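Local coordinates for protein succinate dehydrogenase subunit A (Mycolicibacterium smegmatis, PDB 7D6V) that probably oxidises succinate to fumarate at its bound FAD, as the flavoprotein subunit of a mycobacterial succinate dehydrogenase of the electron transport chain, at residues A[87-92]-A[433-438]; A[242-247]-A[579-584]; A[394-399]-A[413-418]. All blocks are in the same frame, centred on the assembly; numbering follows the deposited sequence.

Interaction 1 (A[87-92]-A[433-438]); sequences AELHAQ and LVFGRR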
loop_
_atom_site.group_PDB
_atom_site.type_symbol
_atom_site.label_atom_id
_atom_site.label_comp_id
_atom_site.label_asym_id
_atom_site.label_seq_id
_atom_site.Cartn_x
_atom_site.Cartn_y
_atom_site.Cartn_z
ATOM N N ALA A 87 14.235 -22.373 -15.518
ATOM C CA ALA A 87 13.332 -22.994 -14.556
ATOM C C ALA A 87 14.104 -23.735 -13.473
ATOM O O ALA A 87 13.809 -23.597 -12.281
ATOM C CB ALA A 87 12.371 -23.937 -15.279
ATOM N N GLU A 88 15.111 -24.515 -13.870
ATOM C CA GLU A 88 15.922 -25.238 -12.895
ATOM C C GLU A 88 16.656 -24.280 -11.972
ATOM O O GLU A 88 16.716 -24.494 -10.752
ATOM C CB GLU A 88 16.917 -26.141 -13.618
ATOM C CG GLU A 88 18.033 -26.660 -12.735
ATOM C CD GLU A 88 19.254 -27.070 -13.526
ATOM O OE1 GLU A 88 19.418 -26.586 -14.663
ATOM O OE2 GLU A 88 20.049 -27.881 -13.013
ATOM N N LEU A 89 17.209 -23.209 -12.535
ATOM C CA LEU A 89 18.000 -22.276 -11.751
ATOM C C LEU A 89 17.120 -21.517 -10.766
ATOM O O LEU A 89 17.495 -21.324 -9.604
ATOM C CB LEU A 89 18.722 -21.343 -12.719
ATOM C CG LEU A 89 19.896 -20.467 -12.335
ATOM C CD1 LEU A 89 21.043 -21.358 -11.929
ATOM C CD2 LEU A 89 20.277 -19.658 -13.552
ATOM N N HIS A 90 15.921 -21.121 -11.206
ATOM C CA HIS A 90 14.955 -20.500 -10.308
ATOM C C HIS A 90 14.519 -21.458 -9.211
ATOM O O HIS A 90 14.358 -21.056 -8.055
ATOM C CB HIS A 90 13.747 -20.017 -11.106
ATOM C CG HIS A 90 12.575 -19.625 -10.263
ATOM N ND1 HIS A 90 11.579 -20.512 -9.914
ATOM C CD2 HIS A 90 12.219 -18.435 -9.728
ATOM C CE1 HIS A 90 10.670 -19.889 -9.187
ATOM N NE2 HIS A 90 11.035 -18.627 -9.059
ATOM N N ALA A 91 14.308 -22.730 -9.557
ATOM C CA ALA A 91 13.885 -23.701 -8.556
ATOM C C ALA A 91 14.943 -23.881 -7.479
ATOM O O ALA A 91 14.622 -23.924 -6.286
ATOM C CB ALA A 91 13.567 -25.038 -9.222
ATOM N N GLN A 92 16.211 -23.979 -7.869
ATOM C CA GLN A 92 17.238 -24.258 -6.877
ATOM C C GLN A 92 17.835 -23.009 -6.240
ATOM O O GLN A 92 18.632 -23.139 -5.307
ATOM C CB GLN A 92 18.356 -25.116 -7.479
ATOM C CG GLN A 92 19.055 -24.532 -8.673
ATOM C CD GLN A 92 19.784 -25.587 -9.477
ATOM O OE1 GLN A 92 19.672 -26.779 -9.198
ATOM N NE2 GLN A 92 20.539 -25.155 -10.478
ATOM N N LEU A 433 13.491 -11.906 -7.742
ATOM C CA LEU A 433 14.699 -11.917 -6.927
ATOM C C LEU A 433 15.812 -12.713 -7.598
ATOM O O LEU A 433 16.940 -12.221 -7.745
ATOM C CB LEU A 433 14.388 -12.488 -5.547
ATOM C CG LEU A 433 13.182 -11.899 -4.823
ATOM C CD1 LEU A 433 12.821 -12.758 -3.630
ATOM C CD2 LEU A 433 13.466 -10.475 -4.394
ATOM N N VAL A 434 15.501 -13.935 -8.039
ATOM C CA VAL A 434 16.532 -14.815 -8.587
ATOM C C VAL A 434 17.219 -14.154 -9.774
ATOM O O VAL A 434 18.449 -14.005 -9.809
ATOM C CB VAL A 434 15.920 -16.174 -8.974
ATOM C CG1 VAL A 434 16.925 -17.025 -9.728
ATOM C CG2 VAL A 434 15.431 -16.900 -7.742
ATOM N N PHE A 435 16.436 -13.680 -10.733
ATOM C CA PHE A 435 17.034 -13.197 -11.961
ATOM C C PHE A 435 17.394 -11.721 -11.920
ATOM O O PHE A 435 18.224 -11.297 -12.721
ATOM C CB PHE A 435 16.119 -13.519 -13.139
ATOM C CG PHE A 435 16.016 -14.989 -13.408
ATOM C CD1 PHE A 435 14.879 -15.696 -13.065
ATOM C CD2 PHE A 435 17.089 -15.677 -13.944
ATOM C CE1 PHE A 435 14.800 -17.053 -13.291
ATOM C CE2 PHE A 435 17.014 -17.033 -14.172
ATOM C CZ PHE A 435 15.870 -17.721 -13.844
ATOM N N GLY A 436 16.880 -10.945 -10.963
ATOM C CA GLY A 436 17.473 -9.648 -10.702
ATOM C C GLY A 436 18.877 -9.775 -10.151
ATOM O O GLY A 436 19.786 -9.054 -10.573
ATOM N N ARG A 437 19.084 -10.712 -9.220
ATOM C CA ARG A 437 20.440 -10.964 -8.750
ATOM C C ARG A 437 21.334 -11.456 -9.882
ATOM O O ARG A 437 22.476 -10.996 -10.027
ATOM C CB ARG A 437 20.425 -11.969 -7.603
ATOM C CG ARG A 437 21.790 -12.201 -7.004
ATOM C CD ARG A 437 21.755 -13.248 -5.923
ATOM N NE ARG A 437 23.076 -13.817 -5.697
ATOM C CZ ARG A 437 23.613 -14.773 -6.446
ATOM N NH1 ARG A 437 24.824 -15.230 -6.166
ATOM N NH2 ARG A 437 22.943 -15.271 -7.474
ATOM N N ARG A 438 20.830 -12.383 -10.705
ATOM C CA ARG A 438 21.634 -12.861 -11.829
ATOM C C ARG A 438 21.976 -11.729 -12.794
ATOM O O ARG A 438 23.099 -11.659 -13.299
ATOM C CB ARG A 438 20.918 -13.990 -12.572
ATOM C CG ARG A 438 20.544 -15.188 -11.723
ATOM C CD ARG A 438 21.753 -15.941 -11.218
ATOM N NE ARG A 438 22.411 -16.720 -12.259
ATOM C CZ ARG A 438 22.936 -17.925 -12.069
ATOM N NH1 ARG A 438 22.870 -18.499 -10.878
ATOM N NH2 ARG A 438 23.523 -18.560 -13.071
#
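The guanidinium of Arg438 carries a methyl group of Leu89 on one face: CD2 lies over its centre, 3.5 Å from Arg438 CZ, while Leu89 CD1 approaches Arg438 NH1 at 3.6 Å. The ring of Phe435 has Val434 CG1 over the centre of one face, and it receives His90 CB obliquely, 3.8 Å from Phe435 CE1. The imidazole of His90 meets Val434 CG2 at a slant, and its plane stands at about 75° to that of the His70 ring. Here helix 84-102, in the FAD-binding region, packs on helix 427-448, their short segments crossing at 106° with axes 10.0 Å apart. Val434 suits the point of crossing because its CB is directed at the other helix and its short branches divide, CG1 reaching 4.0 Å from His90 CA and CG2 the imidazole. The His90 ring lies across Val434, nearly at right angles, because chi1 (168°) sets CG opposite the backbone N; NE2 is hydrogen-bonded to Ser430 OG on the partner helix. Bent at chi2 and chi3, Arg438 presents its flat group to Leu89, which comes from the opposite direction and offers an apolar surface, while NH1 makes a salt bridge to Glu93 and NE bonds to Asp399 O.

Interaction 2 (A[242-247]-A[579-584]); sequences NMEFIQ and TLLVCR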
loop_
_atom_site.group_PDB
_atom_site.type_symbol
_atom_site.label_atom_id
_atom_site.label_comp_id
_atom_site.label_asym_id
_atom_site.label_seq_id
_atom_site.Cartn_x
_atom_site.Cartn_y
_atom_site.Cartn_z
ATOM N N ASN A 242 8.267 -15.380 -27.432
ATOM C CA ASN A 242 7.019 -15.783 -26.782
ATOM C C ASN A 242 6.060 -14.614 -26.590
ATOM O O ASN A 242 5.324 -14.563 -25.605
ATOM C CB ASN A 242 7.294 -16.461 -25.439
ATOM C CG ASN A 242 8.064 -17.748 -25.587
ATOM O OD1 ASN A 242 8.152 -18.310 -26.676
ATOM N ND2 ASN A 242 8.633 -18.224 -24.491
ATOM N N MET A 243 6.042 -13.673 -27.533
ATOM C CA MET A 243 5.189 -12.502 -27.379
ATOM C C MET A 243 3.715 -12.815 -27.585
ATOM O O MET A 243 2.871 -11.985 -27.238
ATOM C CB MET A 243 5.628 -11.401 -28.344
ATOM C CG MET A 243 6.889 -10.674 -27.913
ATOM S SD MET A 243 6.991 -10.419 -26.131
ATOM C CE MET A 243 6.025 -8.929 -25.937
ATOM N N GLU A 244 3.387 -13.984 -28.130
ATOM C CA GLU A 244 2.005 -14.407 -28.297
ATOM C C GLU A 244 1.425 -15.040 -27.043
ATOM O O GLU A 244 0.248 -15.411 -27.042
ATOM C CB GLU A 244 1.894 -15.394 -29.461
ATOM C CG GLU A 244 2.565 -16.732 -29.211
ATOM C CD GLU A 244 4.039 -16.735 -29.571
ATOM O OE1 GLU A 244 4.737 -15.745 -29.276
ATOM O OE2 GLU A 244 4.506 -17.735 -30.150
ATOM N N PHE A 245 2.211 -15.175 -25.983
ATOM C CA PHE A 245 1.780 -15.845 -24.762
ATOM C C PHE A 245 1.480 -14.781 -23.716
ATOM O O PHE A 245 2.384 -14.258 -23.063
ATOM C CB PHE A 245 2.841 -16.832 -24.295
ATOM C CG PHE A 245 2.948 -18.038 -25.169
ATOM C CD1 PHE A 245 4.030 -18.205 -26.007
ATOM C CD2 PHE A 245 1.954 -18.994 -25.167
ATOM C CE1 PHE A 245 4.119 -19.304 -26.821
ATOM C CE2 PHE A 245 2.042 -20.098 -25.976
ATOM C CZ PHE A 245 3.125 -20.255 -26.803
ATOM N N ILE A 246 0.199 -14.470 -23.562
ATOM C CA ILE A 246 -0.276 -13.468 -22.621
ATOM C C ILE A 246 -1.316 -14.126 -21.732
ATOM O O ILE A 246 -2.208 -14.824 -22.225
ATOM C CB ILE A 246 -0.865 -12.244 -23.346
ATOM C CG1 ILE A 246 0.238 -11.475 -24.068
ATOM C CG2 ILE A 246 -1.595 -11.342 -22.371
ATOM C CD1 ILE A 246 -0.269 -10.356 -24.926
ATOM N N GLN A 247 -1.194 -13.919 -20.427
ATOM C CA GLN A 247 -2.173 -14.449 -19.493
ATOM C C GLN A 247 -3.409 -13.562 -19.492
ATOM O O GLN A 247 -3.316 -12.345 -19.296
ATOM C CB GLN A 247 -1.581 -14.556 -18.093
ATOM C CG GLN A 247 -2.406 -15.414 -17.159
ATOM C CD GLN A 247 -1.578 -16.047 -16.071
ATOM O OE1 GLN A 247 -0.843 -17.002 -16.309
ATOM N NE2 GLN A 247 -1.680 -15.506 -14.867
ATOM N N THR A 579 10.290 -24.607 -30.571
ATOM C CA THR A 579 10.260 -23.448 -31.453
ATOM C C THR A 579 9.874 -22.231 -30.630
ATOM O O THR A 579 8.869 -22.263 -29.915
ATOM C CB THR A 579 9.275 -23.644 -32.610
ATOM O OG1 THR A 579 9.520 -24.905 -33.243
ATOM C CG2 THR A 579 9.438 -22.540 -33.637
ATOM N N LEU A 580 10.669 -21.165 -30.727
ATOM C CA LEU A 580 10.461 -19.970 -29.919
ATOM C C LEU A 580 9.851 -18.804 -30.672
ATOM O O LEU A 580 9.181 -17.978 -30.049
ATOM C CB LEU A 580 11.778 -19.507 -29.289
ATOM C CG LEU A 580 12.307 -20.394 -28.169
ATOM C CD1 LEU A 580 13.666 -19.909 -27.708
ATOM C CD2 LEU A 580 11.320 -20.422 -27.018
ATOM N N LEU A 581 10.060 -18.711 -31.985
ATOM C CA LEU A 581 9.380 -17.721 -32.820
ATOM C C LEU A 581 9.754 -16.295 -32.384
ATOM O O LEU A 581 8.968 -15.549 -31.801
ATOM C CB LEU A 581 7.870 -17.991 -32.778
ATOM C CG LEU A 581 6.864 -17.202 -33.594
ATOM C CD1 LEU A 581 7.183 -17.447 -35.047
ATOM C CD2 LEU A 581 5.464 -17.666 -33.275
ATOM N N VAL A 582 11.021 -15.962 -32.658
ATOM C CA VAL A 582 11.696 -14.764 -32.160
ATOM C C VAL A 582 11.387 -13.548 -33.030
ATOM O O VAL A 582 11.388 -13.631 -34.261
ATOM C CB VAL A 582 13.213 -15.024 -32.107
ATOM C CG1 VAL A 582 13.950 -13.790 -31.683
ATOM C CG2 VAL A 582 13.521 -16.175 -31.183
ATOM N N CYS A 583 11.158 -12.398 -32.392
ATOM C CA CYS A 583 10.845 -11.147 -33.077
ATOM C C CYS A 583 12.064 -10.229 -33.144
ATOM O O CYS A 583 12.835 -10.134 -32.186
ATOM C CB CYS A 583 9.704 -10.413 -32.369
ATOM S SG CYS A 583 8.222 -11.397 -32.093
ATOM N N ARG A 584 12.223 -9.535 -34.275
ATOM C CA ARG A 584 13.338 -8.614 -34.464
ATOM C C ARG A 584 12.888 -7.423 -35.301
ATOM O O ARG A 584 11.860 -7.469 -35.976
ATOM C CB ARG A 584 14.531 -9.296 -35.140
ATOM C CG ARG A 584 15.545 -9.886 -34.186
ATOM C CD ARG A 584 16.480 -10.822 -34.919
ATOM N NE ARG A 584 17.029 -11.850 -34.044
ATOM C CZ ARG A 584 16.985 -13.151 -34.308
ATOM N NH1 ARG A 584 16.413 -13.583 -35.421
ATOM N NH2 ARG A 584 17.509 -14.020 -33.457
#
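Glu244 and Leu581 meet across this contact through a carboxylate oxygen and a methyl, Glu244 OE2 lying 3.3 Å from Leu581 CD2. Beside them Asn242 OD1 comes to 3.8 Å from Leu580 CD2, and Met243 touches Cys583 loosely, through its CG methylene at 4.4 Å from Cys583 SG, while its thioether end turns elsewhere. No hydrogen bond spans the two segments, which are held by packing and by neighbours. What places the carboxylate is its own folded chain: Glu244 CG stands between the backbone N and the carbonyl carbon (chi1 68°), and a further bend at chi2 turns the acid across Leu581. Arg557 then takes OE2 in a salt bridge, so the buried charge is met, and the same arginine bonds to Thr579 O, linking both sides. Ala553 and Gln556 of helix 532-556 lie against Glu244 and Leu581. Asn242 adopts the left-handed helical backbone region, which asparagine tolerates better than most residues. It opens a type I beta turn closed by Phe245 N on Asn242 O at 3.2 Å. The turn leads into strand 246-253 and sets the FAD-binding region against the strand 582-585 hairpin of the fumarate reductase flavoprotein C-terminal region.

Interaction 3 (A[394-399]-A[413-418]); sequences IEVDPD and ECSGGM. With FAD (flavin-adenine dinucleotide), chain D.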
loop_
_atom_site.group_PDB
_atom_site.type_symbol
_atom_site.label_atom_id
_atom_site.label_comp_id
_atom_site.label_asym_id
_atom_site.label_seq_id
_atom_site.Cartn_x
_atom_site.Cartn_y
_atom_site.Cartn_z
ATOM N N ILE A 394 12.250 -10.096 -23.514
ATOM C CA ILE A 394 13.578 -10.072 -24.111
ATOM C C ILE A 394 14.237 -11.433 -23.938
ATOM O O ILE A 394 14.282 -11.985 -22.831
ATOM C CB ILE A 394 14.422 -8.954 -23.487
ATOM C CG1 ILE A 394 13.708 -7.613 -23.636
ATOM C CG2 ILE A 394 15.784 -8.886 -24.141
ATOM C CD1 ILE A 394 13.851 -6.715 -22.447
ATOM N N GLU A 395 14.748 -11.981 -25.035
ATOM C CA GLU A 395 15.420 -13.274 -25.008
ATOM C C GLU A 395 16.738 -13.142 -24.253
ATOM O O GLU A 395 17.636 -12.411 -24.680
ATOM C CB GLU A 395 15.646 -13.772 -26.431
ATOM C CG GLU A 395 16.108 -15.206 -26.516
ATOM C CD GLU A 395 16.442 -15.617 -27.930
ATOM O OE1 GLU A 395 16.981 -14.779 -28.680
ATOM O OE2 GLU A 395 16.161 -16.776 -28.296
ATOM N N VAL A 396 16.856 -13.850 -23.134
ATOM C CA VAL A 396 17.995 -13.712 -22.241
ATOM C C VAL A 396 18.872 -14.950 -22.350
ATOM O O VAL A 396 18.437 -16.027 -22.767
ATOM C CB VAL A 396 17.559 -13.507 -20.774
ATOM C CG1 VAL A 396 16.724 -12.265 -20.624
ATOM C CG2 VAL A 396 16.793 -14.713 -20.277
ATOM N N ASP A 397 20.130 -14.781 -21.980
ATOM C CA ASP A 397 20.941 -15.917 -21.577
ATOM C C ASP A 397 20.440 -16.399 -20.222
ATOM O O ASP A 397 20.192 -15.575 -19.340
ATOM C CB ASP A 397 22.412 -15.526 -21.501
ATOM C CG ASP A 397 23.325 -16.722 -21.357
ATOM O OD1 ASP A 397 23.617 -17.112 -20.209
ATOM O OD2 ASP A 397 23.750 -17.275 -22.390
ATOM N N PRO A 398 20.218 -17.700 -20.032
ATOM C CA PRO A 398 19.670 -18.146 -18.737
ATOM C C PRO A 398 20.569 -17.836 -17.548
ATOM O O PRO A 398 20.078 -17.364 -16.515
ATOM C CB PRO A 398 19.473 -19.656 -18.941
ATOM C CG PRO A 398 20.186 -20.001 -20.204
ATOM C CD PRO A 398 20.229 -18.774 -21.034
ATOM N N ASP A 399 21.877 -18.069 -17.666
ATOM C CA ASP A 399 22.768 -17.885 -16.523
ATOM C C ASP A 399 23.017 -16.408 -16.250
ATOM O O ASP A 399 22.751 -15.912 -15.150
ATOM C CB ASP A 399 24.084 -18.621 -16.766
ATOM C CG ASP A 399 23.920 -20.122 -16.730
ATOM O OD1 ASP A 399 23.499 -20.698 -17.754
ATOM O OD2 ASP A 399 24.211 -20.727 -15.678
ATOM N N GLU A 413 9.349 -9.237 -15.577
ATOM C CA GLU A 413 8.287 -9.473 -16.548
ATOM C C GLU A 413 8.717 -9.110 -17.963
ATOM O O GLU A 413 8.258 -9.735 -18.924
ATOM C CB GLU A 413 7.031 -8.692 -16.165
ATOM C CG GLU A 413 5.799 -9.120 -16.940
ATOM C CD GLU A 413 4.520 -8.558 -16.367
ATOM O OE1 GLU A 413 4.561 -7.996 -15.256
ATOM O OE2 GLU A 413 3.469 -8.682 -17.026
ATOM N N CYS A 414 9.587 -8.111 -18.114
ATOM C CA CYS A 414 10.089 -7.763 -19.437
ATOM C C CYS A 414 10.986 -8.843 -20.019
ATOM O O CYS A 414 11.262 -8.814 -21.222
ATOM C CB CYS A 414 10.843 -6.433 -19.385
ATOM S SG CYS A 414 12.472 -6.518 -18.624
ATOM N N SER A 415 11.454 -9.778 -19.198
ATOM C CA SER A 415 12.239 -10.905 -19.662
ATOM C C SER A 415 11.329 -12.009 -20.194
ATOM O O SER A 415 10.147 -12.095 -19.856
ATOM C CB SER A 415 13.113 -11.441 -18.531
ATOM O OG SER A 415 14.030 -12.405 -19.007
ATOM N N GLY A 416 11.897 -12.859 -21.037
ATOM C CA GLY A 416 11.160 -13.966 -21.608
ATOM C C GLY A 416 11.937 -15.262 -21.501
ATOM O O GLY A 416 13.165 -15.283 -21.554
ATOM N N GLY A 417 11.193 -16.353 -21.338
ATOM C CA GLY A 417 11.797 -17.671 -21.355
ATOM C C GLY A 417 11.464 -18.567 -20.181
ATOM O O GLY A 417 11.288 -19.774 -20.361
ATOM N N MET A 418 11.371 -18.000 -18.977
ATOM C CA MET A 418 11.090 -18.819 -17.802
ATOM C C MET A 418 9.741 -19.515 -17.903
ATOM O O MET A 418 9.661 -20.746 -17.863
ATOM C CB MET A 418 11.140 -17.975 -16.535
ATOM C CG MET A 418 10.906 -18.842 -15.334
ATOM S SD MET A 418 11.001 -18.076 -13.727
ATOM C CE MET A 418 10.530 -19.507 -12.775
HETATM P PA FAD D . 7.592 -3.728 -11.869
HETATM O O1A FAD D . 8.095 -3.644 -10.476
HETATM O O2A FAD D . 6.153 -3.976 -12.108
HETATM O O5B FAD D . 7.930 -2.334 -12.570
HETATM C C5B FAD D . 9.034 -2.132 -13.433
HETATM C C4B FAD D . 9.683 -0.791 -13.135
HETATM O O4B FAD D . 10.244 -0.239 -14.320
HETATM C C3B FAD D . 8.730 0.258 -12.615
HETATM O O3B FAD D . 9.383 0.922 -11.543
HETATM C C2B FAD D . 8.582 1.234 -13.753
HETATM O O2B FAD D . 8.322 2.560 -13.311
HETATM C C1B FAD D . 9.927 1.141 -14.409
HETATM N N9A FAD D . 9.868 1.575 -15.813
HETATM C C8A FAD D . 9.092 1.068 -16.770
HETATM N N7A FAD D . 9.300 1.702 -17.938
HETATM C C5A FAD D . 10.227 2.641 -17.728
HETATM C C6A FAD D . 10.910 3.668 -18.529
HETATM N N6A FAD D . 10.641 3.831 -19.833
HETATM N N1A FAD D . 11.814 4.441 -17.915
HETATM C C2A FAD D . 12.109 4.300 -16.620
HETATM N N3A FAD D . 11.529 3.394 -15.837
HETATM C C4A FAD D . 10.599 2.552 -16.325
HETATM N N1 FAD D . 2.722 -12.350 -9.387
HETATM C C2 FAD D . 2.750 -13.301 -8.432
HETATM O O2 FAD D . 3.669 -14.125 -8.448
HETATM N N3 FAD D . 1.834 -13.399 -7.469
HETATM C C4 FAD D . 0.813 -12.557 -7.385
HETATM O O4 FAD D . -0.025 -12.667 -6.481
HETATM C C4X FAD D . 0.696 -11.485 -8.387
HETATM N N5 FAD D . -0.311 -10.599 -8.359
HETATM C C5X FAD D . -0.384 -9.631 -9.285
HETATM C C6 FAD D . -1.428 -8.722 -9.240
HETATM C C7 FAD D . -1.515 -7.725 -10.192
HETATM C C7M FAD D . -2.643 -6.737 -10.155
HETATM C C8 FAD D . -0.494 -7.628 -11.254
HETATM C C8M FAD D . -0.587 -6.545 -12.287
HETATM C C9 FAD D . 0.553 -8.529 -11.303
HETATM C C9A FAD D . 0.639 -9.527 -10.354
HETATM N N10 FAD D . 1.694 -10.441 -10.403
HETATM C C10 FAD D . 1.744 -11.432 -9.420
HETATM C "C1'" FAD D . 2.722 -10.353 -11.434
HETATM C "C2'" FAD D . 3.989 -9.753 -10.835
HETATM O "O2'" FAD D . 3.653 -8.755 -9.875
HETATM C "C3'" FAD D . 4.862 -9.081 -11.880
HETATM O "O3'" FAD D . 5.336 -10.073 -12.780
HETATM C "C4'" FAD D . 6.056 -8.406 -11.226
HETATM O "O4'" FAD D . 5.606 -7.402 -10.328
HETATM C "C5'" FAD D . 6.978 -7.753 -12.237
HETATM O "O5'" FAD D . 7.927 -6.986 -11.512
HETATM P P FAD D . 9.099 -6.166 -12.216
HETATM O O1P FAD D . 10.092 -5.832 -11.161
HETATM O O2P FAD D . 9.562 -6.898 -13.424
HETATM O O3P FAD D . 8.399 -4.813 -12.731
#
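Ile394 N donates to Cys414 O at 2.8 Å, a nearly straight bond of 163° that arrives in the carbonyl plane. The same residue accepts in turn: Gly416 N reaches Ile394 O at 3.1 Å, this time from above the carbonyl plane and more bent, at 146°. One residue bonded to both neighbours of Ser415 is the signature of a parallel bridge, here the one that adds the short strand 415-416 to strand 383-395. Side chains fill the space beside the backbone. Ile394 CD1 lies 4.1 Å from Cys414 SG, the methyl packing on a sulfur that also has a polar partner elsewhere. Further along, Val396 has its methyls against Ser415 OG and Gly416 O, CG2 standing 3.9 Å from the latter. Gly417 follows with a backbone conformation (phi 128°) that suits glycine. At the other end, Glu413 turns to the cofactor: its N gives a bond of 3.2 Å to FAD O2P, and its extended side chain brings OE1 to a weak bond from FAD O3', while OE2 has a weak bond from Val390 N. The bridge probably helps to hold this segment in place, so that Glu413 contributes a backbone amide to the phosphate and, more weakly, its carboxylate to a ribityl hydroxyl, alongside other residues of the pocket such as Tyr225 and Thr47.

From the N terminus the chain first passes 87-92 on helix 84-102, then 242-247, where strand 246-253 begins. It next runs through 394-399, and 413-418 soon returns to close interaction 3, the most local of the three. Helix 427-448 follows and brings 433-438 back to close interaction 1; much later 579-584 closes interaction 2. Interaction 3 thus lies within both long loops, while interactions 1 and 2 cross and do not touch. Met418 packs on His90 and the Asp399 carboxylate makes a salt bridge to Arg438, joining interactions 3 and 1. Glu395 meets Leu580 and Val582, bringing the C-terminal region to the same mixed sheet.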